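Local coordinates for BPT4 GENE 59 helicase assembly protein (Enterobacteria phage T4, PDB 1C1K) that loads the replicative helicase onto DNA coated by the single-stranded DNA-binding protein at replication forks, serving phage DNA replication, recombination and repair, at residues F58-K61 with L62-K65; L96-Y99 with R100-G104; A49-R53 with R54-F58; N198-S201 with Q202-K205; S130-K133 with E134-Y138. One frame throughout, in Å; residues are numbered along the deposited sequence.

Contact 1: residues F58-K61 with L62-K65; sequences FFQK and LSEK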
# COMPACT_ATOMS: atom_id res chain seq x y z
N PHE A 58 -16.52 11.94 13.49
CA PHE A 58 -15.76 10.73 13.19
C PHE A 58 -14.33 10.84 13.71
O PHE A 58 -13.81 9.94 14.36
CB PHE A 58 -15.74 10.48 11.67
CG PHE A 58 -14.91 9.29 11.25
CD1 PHE A 58 -15.38 7.99 11.43
CD2 PHE A 58 -13.66 9.46 10.65
CE1 PHE A 58 -14.63 6.88 11.01
CE2 PHE A 58 -12.90 8.37 10.23
CZ PHE A 58 -13.39 7.07 10.41
N PHE A 59 -13.71 11.98 13.42
CA PHE A 59 -12.34 12.21 13.84
C PHE A 59 -12.28 12.38 15.35
O PHE A 59 -11.30 11.98 15.99
CB PHE A 59 -11.80 13.42 13.09
CG PHE A 59 -11.92 13.28 11.60
CD1 PHE A 59 -12.99 13.84 10.91
CD2 PHE A 59 -11.01 12.50 10.89
CE1 PHE A 59 -13.16 13.62 9.53
CE2 PHE A 59 -11.17 12.27 9.52
CZ PHE A 59 -12.24 12.83 8.84
N GLN A 60 -13.33 12.95 15.93
CA GLN A 60 -13.38 13.12 17.38
C GLN A 60 -13.41 11.75 18.06
O GLN A 60 -12.63 11.47 18.98
CB GLN A 60 -14.63 13.92 17.78
CG GLN A 60 -14.90 13.93 19.29
CD GLN A 60 -13.78 14.55 20.10
OE1 GLN A 60 -13.46 14.09 21.20
NE2 GLN A 60 -13.18 15.61 19.57
N LYS A 61 -14.30 10.86 17.60
CA LYS A 61 -14.39 9.54 18.20
C LYS A 61 -13.06 8.78 18.11
O LYS A 61 -12.61 8.16 19.08
CB LYS A 61 -15.50 8.72 17.54
CG LYS A 61 -16.91 9.16 17.92
CD LYS A 61 -17.12 9.11 19.42
CE LYS A 61 -17.31 7.69 19.91
NZ LYS A 61 -17.85 7.68 21.30
N LEU A 62 -12.42 8.82 16.94
CA LEU A 62 -11.15 8.13 16.79
C LEU A 62 -10.10 8.68 17.75
O LEU A 62 -9.33 7.92 18.33
CB LEU A 62 -10.65 8.25 15.35
CG LEU A 62 -11.07 7.14 14.38
CD1 LEU A 62 -12.57 6.99 14.38
CD2 LEU A 62 -10.56 7.48 12.98
N SER A 63 -10.08 10.00 17.92
CA SER A 63 -9.11 10.66 18.80
C SER A 63 -9.23 10.24 20.26
O SER A 63 -8.24 10.23 20.99
CB SER A 63 -9.25 12.18 18.71
OG SER A 63 -10.28 12.65 19.57
N GLU A 64 -10.44 9.92 20.70
CA GLU A 64 -10.64 9.55 22.09
C GLU A 64 -10.04 8.20 22.44
O GLU A 64 -9.52 8.00 23.53
CB GLU A 64 -12.13 9.53 22.42
CG GLU A 64 -12.81 10.88 22.28
CD GLU A 64 -14.33 10.81 22.33
OE1 GLU A 64 -14.87 9.71 22.57
OE2 GLU A 64 -14.97 11.85 22.13
N LYS A 65 -10.10 7.28 21.48
CA LYS A 65 -9.66 5.91 21.70
C LYS A 65 -8.31 5.42 21.20
O LYS A 65 -7.66 4.62 21.87
CB LYS A 65 -10.74 4.97 21.16
CG LYS A 65 -10.40 3.50 21.22
CD LYS A 65 -11.58 2.66 20.79
CE LYS A 65 -11.23 1.18 20.77
NZ LYS A 65 -11.59 0.51 22.05

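Contact 2: residues L96-Y99 with R100-G104; sequences LVFY and REYIG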
# COMPACT_ATOMS: atom_id res chain seq x y z
N LEU A 96 -12.82 1.23 10.47
CA LEU A 96 -12.34 0.48 11.63
C LEU A 96 -12.42 -1.02 11.39
O LEU A 96 -11.51 -1.77 11.76
CB LEU A 96 -13.13 0.87 12.88
CG LEU A 96 -12.49 1.93 13.80
CD1 LEU A 96 -11.28 2.58 13.14
CD2 LEU A 96 -13.54 2.97 14.15
N VAL A 97 -13.51 -1.47 10.78
CA VAL A 97 -13.67 -2.88 10.49
C VAL A 97 -12.55 -3.30 9.54
O VAL A 97 -11.88 -4.30 9.76
CB VAL A 97 -15.03 -3.16 9.82
CG1 VAL A 97 -15.02 -4.52 9.16
CG2 VAL A 97 -16.14 -3.08 10.85
N PHE A 98 -12.36 -2.51 8.48
CA PHE A 98 -11.33 -2.80 7.50
C PHE A 98 -9.94 -2.84 8.12
O PHE A 98 -9.13 -3.71 7.79
CB PHE A 98 -11.35 -1.77 6.37
CG PHE A 98 -10.44 -2.10 5.22
CD1 PHE A 98 -10.91 -2.80 4.12
CD2 PHE A 98 -9.09 -1.75 5.27
CE1 PHE A 98 -10.07 -3.14 3.07
CE2 PHE A 98 -8.23 -2.09 4.23
CZ PHE A 98 -8.72 -2.79 3.13
N TYR A 99 -9.66 -1.90 9.01
CA TYR A 99 -8.37 -1.81 9.68
C TYR A 99 -8.09 -3.03 10.56
O TYR A 99 -6.97 -3.57 10.55
CB TYR A 99 -8.33 -0.54 10.52
CG TYR A 99 -7.42 -0.61 11.73
CD1 TYR A 99 -6.04 -0.46 11.58
CD2 TYR A 99 -7.94 -0.75 13.01
CE1 TYR A 99 -5.20 -0.44 12.69
CE2 TYR A 99 -7.11 -0.74 14.12
CZ TYR A 99 -5.74 -0.58 13.96
OH TYR A 99 -4.93 -0.52 15.07
N ARG A 100 -9.08 -3.45 11.34
CA ARG A 100 -8.90 -4.61 12.21
C ARG A 100 -8.52 -5.83 11.37
O ARG A 100 -7.64 -6.60 11.74
CB ARG A 100 -10.18 -4.87 13.00
CG ARG A 100 -10.38 -3.92 14.18
CD ARG A 100 -11.48 -4.38 15.13
NE ARG A 100 -12.81 -4.04 14.64
CZ ARG A 100 -13.36 -2.83 14.73
NH1 ARG A 100 -12.69 -1.83 15.29
NH2 ARG A 100 -14.58 -2.61 14.25
N GLU A 101 -9.17 -5.98 10.22
CA GLU A 101 -8.89 -7.11 9.34
C GLU A 101 -7.50 -6.98 8.72
O GLU A 101 -6.80 -7.98 8.55
CB GLU A 101 -9.94 -7.19 8.24
CG GLU A 101 -10.57 -8.57 8.09
CD GLU A 101 -9.79 -9.48 7.16
OE1 GLU A 101 -9.55 -10.65 7.53
OE2 GLU A 101 -9.41 -9.03 6.05
N TYR A 102 -7.09 -5.75 8.41
CA TYR A 102 -5.79 -5.52 7.79
C TYR A 102 -4.57 -5.64 8.72
O TYR A 102 -3.49 -6.03 8.27
CB TYR A 102 -5.77 -4.16 7.09
CG TYR A 102 -4.93 -4.14 5.83
CD1 TYR A 102 -5.44 -4.61 4.62
CD2 TYR A 102 -3.62 -3.65 5.85
CE1 TYR A 102 -4.68 -4.59 3.46
CE2 TYR A 102 -2.84 -3.63 4.68
CZ TYR A 102 -3.38 -4.10 3.49
OH TYR A 102 -2.64 -4.05 2.32
N ILE A 103 -4.73 -5.29 10.00
CA ILE A 103 -3.59 -5.40 10.92
C ILE A 103 -3.12 -6.85 11.01
O ILE A 103 -1.92 -7.12 11.06
CB ILE A 103 -3.93 -4.91 12.35
CG1 ILE A 103 -5.32 -5.37 12.75
CG2 ILE A 103 -3.84 -3.40 12.41
CD1 ILE A 103 -5.70 -5.00 14.18
N GLY A 104 -4.08 -7.77 11.03
CA GLY A 104 -3.73 -9.18 11.09
C GLY A 104 -2.89 -9.56 9.88
O GLY A 104 -1.99 -10.39 9.98

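Contact 3: residues A49-R53 with R54-F58; sequences AYQKR and RDKYF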
# COMPACT_ATOMS: atom_id res chain seq x y z
N ALA A 49 -11.86 24.46 5.54
CA ALA A 49 -12.23 23.18 4.94
C ALA A 49 -12.65 22.19 6.03
O ALA A 49 -13.62 21.47 5.87
CB ALA A 49 -11.07 22.61 4.14
N TYR A 50 -11.90 22.17 7.13
CA TYR A 50 -12.22 21.27 8.23
C TYR A 50 -13.58 21.62 8.83
O TYR A 50 -14.41 20.74 9.07
CB TYR A 50 -11.14 21.36 9.32
CG TYR A 50 -11.53 20.72 10.64
CD1 TYR A 50 -11.70 19.34 10.76
CD2 TYR A 50 -11.74 21.51 11.78
CE1 TYR A 50 -12.06 18.76 11.97
CE2 TYR A 50 -12.10 20.94 12.99
CZ TYR A 50 -12.25 19.56 13.09
OH TYR A 50 -12.60 19.00 14.30
N GLN A 51 -13.82 22.91 9.05
CA GLN A 51 -15.09 23.33 9.62
C GLN A 51 -16.27 23.01 8.71
O GLN A 51 -17.39 22.78 9.18
CB GLN A 51 -15.06 24.83 9.94
CG GLN A 51 -14.29 25.14 11.22
CD GLN A 51 -15.01 24.64 12.47
OE1 GLN A 51 -16.24 24.60 12.52
NE2 GLN A 51 -14.24 24.25 13.48
N LYS A 52 -16.03 22.98 7.41
CA LYS A 52 -17.08 22.66 6.45
C LYS A 52 -17.47 21.18 6.50
O LYS A 52 -18.54 20.81 6.02
CB LYS A 52 -16.63 23.02 5.03
CG LYS A 52 -17.27 24.29 4.48
CD LYS A 52 -16.50 24.83 3.28
CE LYS A 52 -16.76 26.32 3.08
NZ LYS A 52 -16.68 27.09 4.36
N ARG A 53 -16.61 20.34 7.06
CA ARG A 53 -16.88 18.90 7.15
C ARG A 53 -18.15 18.62 7.94
O ARG A 53 -18.39 19.22 8.98
CB ARG A 53 -15.72 18.18 7.85
CG ARG A 53 -14.36 18.28 7.15
CD ARG A 53 -14.31 17.43 5.90
NE ARG A 53 -14.47 16.00 6.15
CZ ARG A 53 -13.72 15.06 5.59
NH1 ARG A 53 -12.75 15.39 4.75
NH2 ARG A 53 -13.94 13.78 5.87
N ARG A 54 -18.96 17.69 7.44
CA ARG A 54 -20.21 17.31 8.11
C ARG A 54 -19.99 16.08 8.99
O ARG A 54 -20.92 15.60 9.64
CB ARG A 54 -21.29 16.98 7.07
CG ARG A 54 -21.49 18.04 5.99
CD ARG A 54 -22.58 17.58 5.02
NE ARG A 54 -22.33 17.98 3.64
CZ ARG A 54 -21.87 17.16 2.69
NH1 ARG A 54 -21.59 15.89 2.98
NH2 ARG A 54 -21.70 17.60 1.46
N ASP A 55 -18.75 15.59 9.03
CA ASP A 55 -18.42 14.39 9.80
C ASP A 55 -17.31 14.61 10.83
O ASP A 55 -16.53 13.70 11.11
CB ASP A 55 -18.00 13.27 8.84
CG ASP A 55 -16.74 13.62 8.04
OD1 ASP A 55 -16.28 14.78 8.10
OD2 ASP A 55 -16.19 12.73 7.35
N LYS A 56 -17.24 15.79 11.41
CA LYS A 56 -16.19 16.05 12.39
C LYS A 56 -16.23 15.08 13.58
O LYS A 56 -15.20 14.81 14.20
CB LYS A 56 -16.25 17.50 12.86
CG LYS A 56 -15.94 18.47 11.71
CD LYS A 56 -15.80 19.93 12.16
CE LYS A 56 -17.16 20.58 12.39
NZ LYS A 56 -17.88 20.82 11.11
N TYR A 57 -17.40 14.53 13.88
CA TYR A 57 -17.56 13.58 14.98
C TYR A 57 -16.71 12.32 14.75
O TYR A 57 -16.25 11.71 15.71
CB TYR A 57 -19.03 13.15 15.12
CG TYR A 57 -19.49 12.22 14.01
CD1 TYR A 57 -19.24 10.84 14.08
CD2 TYR A 57 -20.08 12.72 12.86
CE1 TYR A 57 -19.57 10.01 13.02
CE2 TYR A 57 -20.42 11.89 11.79
CZ TYR A 57 -20.15 10.53 11.88
OH TYR A 57 -20.46 9.72 10.81
N PHE A 58 -16.52 11.94 13.49
CA PHE A 58 -15.76 10.73 13.19
C PHE A 58 -14.33 10.84 13.71
O PHE A 58 -13.81 9.94 14.36
CB PHE A 58 -15.74 10.48 11.67
CG PHE A 58 -14.91 9.29 11.25
CD1 PHE A 58 -15.38 7.99 11.43
CD2 PHE A 58 -13.66 9.46 10.65
CE1 PHE A 58 -14.63 6.88 11.01
CE2 PHE A 58 -12.90 8.37 10.23
CZ PHE A 58 -13.39 7.07 10.41
O HOH W 1 -13.34 16.61 15.25
O HOH W 2 -18.79 23.70 12.16

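Contact 4: residues N198-S201 with Q202-K205; sequences NIDS and QKAK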
# COMPACT_ATOMS: atom_id res chain seq x y z
N ASN A 198 9.66 0.56 4.64
CA ASN A 198 11.10 0.41 4.81
C ASN A 198 11.38 -1.05 4.48
O ASN A 198 11.12 -1.95 5.28
CB ASN A 198 11.49 0.71 6.26
CG ASN A 198 12.98 0.80 6.45
OD1 ASN A 198 13.45 1.28 7.48
ND2 ASN A 198 13.74 0.35 5.46
N ILE A 199 11.92 -1.28 3.29
CA ILE A 199 12.18 -2.64 2.84
C ILE A 199 13.65 -2.96 2.61
O ILE A 199 14.38 -2.18 2.01
CB ILE A 199 11.42 -2.92 1.51
CG1 ILE A 199 9.91 -2.90 1.77
CG2 ILE A 199 11.88 -4.25 0.90
CD1 ILE A 199 9.08 -2.75 0.50
N ASP A 200 14.06 -4.12 3.11
CA ASP A 200 15.42 -4.59 2.93
C ASP A 200 15.36 -5.45 1.67
O ASP A 200 14.95 -6.61 1.71
CB ASP A 200 15.87 -5.45 4.11
CG ASP A 200 17.32 -5.88 4.00
OD1 ASP A 200 17.82 -6.02 2.87
OD2 ASP A 200 17.97 -6.09 5.05
N SER A 201 15.76 -4.86 0.55
CA SER A 201 15.74 -5.52 -0.76
C SER A 201 16.42 -6.88 -0.79
O SER A 201 15.88 -7.82 -1.36
CB SER A 201 16.41 -4.61 -1.80
OG SER A 201 15.43 -4.07 -2.66
N GLN A 202 17.60 -6.97 -0.20
CA GLN A 202 18.35 -8.22 -0.18
C GLN A 202 17.57 -9.34 0.51
O GLN A 202 17.52 -10.46 0.02
CB GLN A 202 19.70 -8.02 0.51
CG GLN A 202 20.65 -9.19 0.37
CD GLN A 202 20.86 -9.62 -1.08
OE1 GLN A 202 20.90 -10.81 -1.38
NE2 GLN A 202 21.00 -8.65 -1.97
N LYS A 203 16.97 -9.03 1.65
CA LYS A 203 16.20 -10.01 2.39
C LYS A 203 14.98 -10.46 1.60
O LYS A 203 14.66 -11.64 1.57
CB LYS A 203 15.78 -9.44 3.75
CG LYS A 203 16.95 -9.26 4.73
CD LYS A 203 16.46 -8.74 6.08
CE LYS A 203 17.61 -8.60 7.06
NZ LYS A 203 17.23 -7.83 8.28
N ALA A 204 14.31 -9.51 0.95
CA ALA A 204 13.13 -9.84 0.15
C ALA A 204 13.57 -10.74 -1.01
O ALA A 204 12.88 -11.70 -1.36
CB ALA A 204 12.49 -8.56 -0.39
N LYS A 205 14.71 -10.41 -1.61
CA LYS A 205 15.26 -11.20 -2.71
C LYS A 205 15.56 -12.63 -2.26
O LYS A 205 15.23 -13.59 -2.96
CB LYS A 205 16.54 -10.56 -3.24
CG LYS A 205 17.07 -11.19 -4.52
CD LYS A 205 18.29 -10.43 -5.01
CE LYS A 205 18.72 -10.90 -6.40
NZ LYS A 205 19.28 -12.28 -6.36
O HOH W 3 16.84 -5.15 7.36

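Contact 5: residues S130-K133 with E134-Y138; sequences SAFK and EIFEY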
# COMPACT_ATOMS: atom_id res chain seq x y z
N SER A 130 7.65 -18.87 -21.03
CA SER A 130 8.83 -19.56 -21.53
C SER A 130 9.98 -19.30 -20.55
O SER A 130 10.99 -19.99 -20.56
CB SER A 130 9.20 -19.05 -22.93
OG SER A 130 10.01 -17.90 -22.85
N ALA A 131 9.78 -18.29 -19.71
CA ALA A 131 10.74 -17.90 -18.68
C ALA A 131 9.96 -17.17 -17.58
O ALA A 131 9.01 -16.44 -17.86
CB ALA A 131 11.79 -16.98 -19.27
N PHE A 132 10.35 -17.38 -16.32
CA PHE A 132 9.66 -16.73 -15.20
C PHE A 132 9.63 -15.21 -15.32
O PHE A 132 8.65 -14.57 -14.96
CB PHE A 132 10.30 -17.13 -13.87
CG PHE A 132 9.40 -16.95 -12.68
CD1 PHE A 132 8.01 -17.00 -12.81
CD2 PHE A 132 9.94 -16.74 -11.41
CE1 PHE A 132 7.18 -16.85 -11.70
CE2 PHE A 132 9.11 -16.59 -10.29
CZ PHE A 132 7.73 -16.64 -10.44
N LYS A 133 10.71 -14.64 -15.85
CA LYS A 133 10.81 -13.19 -16.01
C LYS A 133 9.64 -12.58 -16.81
O LYS A 133 9.32 -11.41 -16.64
CB LYS A 133 12.14 -12.83 -16.68
CG LYS A 133 12.12 -12.87 -18.20
CD LYS A 133 13.45 -12.38 -18.79
CE LYS A 133 13.52 -12.62 -20.29
NZ LYS A 133 14.68 -11.93 -20.92
N GLU A 134 9.02 -13.37 -17.67
CA GLU A 134 7.90 -12.89 -18.49
C GLU A 134 6.70 -12.44 -17.65
O GLU A 134 5.86 -11.66 -18.11
CB GLU A 134 7.47 -13.99 -19.47
CG GLU A 134 8.44 -14.14 -20.64
CD GLU A 134 8.24 -15.41 -21.44
OE1 GLU A 134 9.15 -15.76 -22.22
OE2 GLU A 134 7.18 -16.07 -21.30
N ILE A 135 6.63 -12.93 -16.42
CA ILE A 135 5.54 -12.57 -15.52
C ILE A 135 5.65 -11.11 -15.07
O ILE A 135 4.65 -10.41 -14.95
CB ILE A 135 5.57 -13.46 -14.24
CG1 ILE A 135 5.17 -14.90 -14.58
CG2 ILE A 135 4.66 -12.86 -13.17
CD1 ILE A 135 3.73 -15.06 -14.99
N PHE A 136 6.88 -10.67 -14.86
CA PHE A 136 7.15 -9.33 -14.36
C PHE A 136 7.40 -8.22 -15.37
O PHE A 136 7.36 -7.05 -15.01
CB PHE A 136 8.32 -9.41 -13.38
CG PHE A 136 8.17 -10.52 -12.38
CD1 PHE A 136 8.68 -11.79 -12.65
CD2 PHE A 136 7.49 -10.31 -11.18
CE1 PHE A 136 8.50 -12.83 -11.75
CE2 PHE A 136 7.31 -11.35 -10.28
CZ PHE A 136 7.82 -12.61 -10.56
N GLU A 137 7.63 -8.58 -16.62
CA GLU A 137 7.90 -7.58 -17.65
C GLU A 137 6.66 -6.94 -18.26
O GLU A 137 5.67 -7.61 -18.55
CB GLU A 137 8.75 -8.19 -18.76
CG GLU A 137 10.15 -8.58 -18.33
CD GLU A 137 11.06 -7.38 -18.10
OE1 GLU A 137 11.95 -7.47 -17.23
OE2 GLU A 137 10.88 -6.36 -18.80
N TYR A 138 6.72 -5.63 -18.46
CA TYR A 138 5.62 -4.90 -19.08
C TYR A 138 5.44 -5.42 -20.51
O TYR A 138 6.42 -5.68 -21.21
CB TYR A 138 5.95 -3.41 -19.08
CG TYR A 138 5.02 -2.55 -19.90
CD1 TYR A 138 3.78 -2.16 -19.41
CD2 TYR A 138 5.39 -2.12 -21.18
CE1 TYR A 138 2.93 -1.35 -20.16
CE2 TYR A 138 4.55 -1.31 -21.94
CZ TYR A 138 3.32 -0.92 -21.42
OH TYR A 138 2.49 -0.11 -22.16

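Contact 1: residues F58-K61 with L62-K65
Leu-62 spreads its two methyl groups against the ring of Phe-58, one helical turn earlier. CD1 lies over a ring face, 4.1 Å from the Phe-58 centroid and displaced toward the rim, and makes a CH-pi contact. CD2 goes to the CE2 side of the ring, with Leu-62 CD2 and Phe-58 CE2 3.7 Å apart. The ring can receive both methyls because Phe-58 carries CG opposite its own nitrogen (chi1 177°), leaning the side chain along the helix toward the following turn. A routine backbone bond from Leu-62 N to Phe-58 O ties the same two residues.

Residues 58-65 make up most of helix 56-65, whose Leu-62 touches both Val-19 of helix 16-30 and Leu-71 and Phe-75 of helix 68-81. Ser-63, also on Val-19, is buried, and its hydroxyl turns back to the preceding turn. Its chi1 of 84° sets OG between the backbone nitrogen and the carbonyl carbon, from where Ser-63 OG donates to Gln-60 O at 2.7 Å. That carbonyl also accepts from Glu-64 N at 3.2 Å, so two donors share one oxygen. On the exposed side, Lys-61 bends toward the extended Glu-64; the resulting salt bridge is long, 3.8 Å from Lys-61 NZ to Glu-64 OE1.

Contact 2: residues L96-Y99 with R100-G104
The shortest polar bond here joins Ile-103 N to Tyr-99 O, at 2.9 Å. The same two residues meet through their side chains: the CG2 methyl of Ile-103 approaches CE1 of the Tyr-99 ring to 3.3 Å, a tight packing contact. Tyr-99 is buried, and its ring reaches Ile-74 of helix 68-81.

Another line of contacts runs from Phe-98 to Tyr-102. Their side chains lie next to each other and point the same way; the ring planes are only 16° apart but slid so far that they barely overlap, the centroids being 5.7 Å apart. The closest approach is Phe-98 CE2 to Tyr-102 CD1, 3.8 Å. Both side chains rest on the end of helix 68-81, on Asn-78 and Ala-81, and the Tyr-102 hydroxyl is hydrogen-bonded to Glu-159 farther along the chain. Residues 96-104 make up most of helix 95-107, which packs along helix 68-81.

Arg-100 returns toward the start of the helix. A bend at chi3 (-80°) lays its guanidinium flat against the backbone, so that Leu-96 O stands 3.6 Å above the centre of the guanidinium plane, while Arg-100 NH1 comes within 3.6 Å of Leu-96 CB. Because this carbonyl oxygen meets the face, it is not a side-chain hydrogen-bond acceptor here; it probably steadies the positive charge electrostatically, while the N-H groups, lying in the guanidinium plane, do not point at it.

Contact 3: residues A49-R53 with R54-F58
Lys-56 folds back over Tyr-50 and the carbonyls of Gln-51 and Arg-53, closing the tight corner between helix 47-52 and helix 56-65. Its CB is already directed at the preceding segment. CG passes beside the CE1 corner of the Tyr-50 ring and near Arg-53 O. CD then sits over the ring face, 3.9 Å from the Tyr-50 centroid, in a CH-pi contact. At chi3 (-79°) and again at chi4 the chain bends, carrying CE between the two carbonyls and turning the ammonium back to the end of helix 47-52. There Lys-56 NZ donates to Arg-53 O at 2.7 Å, in the carbonyl plane, and to Gln-51 O at 2.8 Å, this time from above the plane. A water that donates to Gln-51 OE1 lies 3.2 Å from Lys-56 NZ and accepts from it. The lysine charge thus faces carbonyls that emerge where the first helix finishes, a placement that probably favours the charged form.

Across the corner, Arg-53 grips Asp-55 side-on: Arg-53 NE reaches Asp-55 OD1 at 2.9 Å and Arg-53 NH2 reaches Asp-55 OD2 at 2.9 Å, with the guanidinium and carboxylate planes only 19° apart. Asp-55 is buried, and its OD2 has a second donor in Ser-91 OG, which fixes the carboxylate further. A second water joins the rim of the tyrosine to the new helix, lying 2.7 Å from Tyr-50 OH and donating to Lys-56 O.

Contact 4: residues N198-S201 with Q202-K205
An N-cap opens helix 201-216 here: Asp-200 follows directly on strand 197-199 and turns its carboxylate to Lys-203 in the first helical turn. A chi1 of -176° swings the Asp-200 carboxylate to the side of its carbonyl carbon and brings OD1 to the start of the helix, where Asp-200 OD1 accepts from Lys-203 N in a weak capping bond of 3.4 Å. The backbone begins its regular pattern beside it, with Ala-204 N bonded to Asp-200 O at 3.1 Å.

The other carboxylate oxygen faces the lysine chain, which runs extended across the aspartate at about a right angle. Lys-203 CD comes to 3.2 Å from Asp-200 OD2, and the direct salt bridge from Lys-203 NZ to the same oxygen is long, 3.7 Å. A water fills in the pairing, donating to Asp-200 OD2 at 2.7 Å and accepting from Lys-203 NZ at 2.9 Å. On the inner side, Ser-201 OG is hydrogen-bonded to Ser-166 O of helix 158-168, against which Ile-199 and Ala-204 also pack.

One carboxylate thereby serves both the helix start and a lysine. The amide dipoles and the ammonium together would probably favour the ionised form of Asp-200.

Contact 5: residues S130-K133 with E134-Y138
The ring of Phe-136 turns its edge into a face of the Phe-132 ring, with CE1 above the centre of that face. The T-shaped pair has its planes at 81° and its centroids 5.3 Å apart. One face of Phe-136 is itself taken by CG2 of Ile-135, 3.9 Å above the plane, while Lys-133 O lies at its edge. On the Phe-132 ring, Ile-135 CG1 lies 4.0 Å from Phe-132 CD1. A chi1 of -159° turns the Phe-132 ring toward these partners in the following residues.

The segment belongs to the long loop between helix 109-126 and helix 146-152, where residues 134-136 keep helical backbone angles without a regular helix. Both rings pack on Phe-208 of the C-terminal helix 201-216; Phe-132 also reaches Ile-120. Three backbone bonds, each spanning three residues, bend the chain: Glu-134 N to Ala-131 O at 3.1 Å, Ile-135 N to Phe-132 O at 3.0 Å, and Phe-136 N to Lys-133 O at 3.1 Å. At the outer end the extended Glu-134 side chain turns back to Ser-130, whose N donates to Glu-134 OE2 at 2.9 Å from above the carboxylate plane.

Overall arrangement
Contacts 1, 2 and 3 lie in the N-terminal half of the protein, contacts 4 and 5 in the C-terminal half. Contacts 1 and 3 share Phe-58 and helix 56-65, and Phe-59 of the one packs on Arg-53 of the other; contact 1 also touches contact 2 where Leu-62 meets Leu-96. Contacts 1 and 2, partly buried, press apolar side chains against helix 68-81 and keep charged residues on their outer sides. Contacts 3 and 4 are surface contacts at helix ends, built from charges, carbonyls and bridging waters. Contact 5 is also superficial, yet an aromatic pair carries it; the centres of contacts 4 and 5 are about 21 Å apart, and contact 4 begins helix 201-216 while contact 5 packs its rings on it.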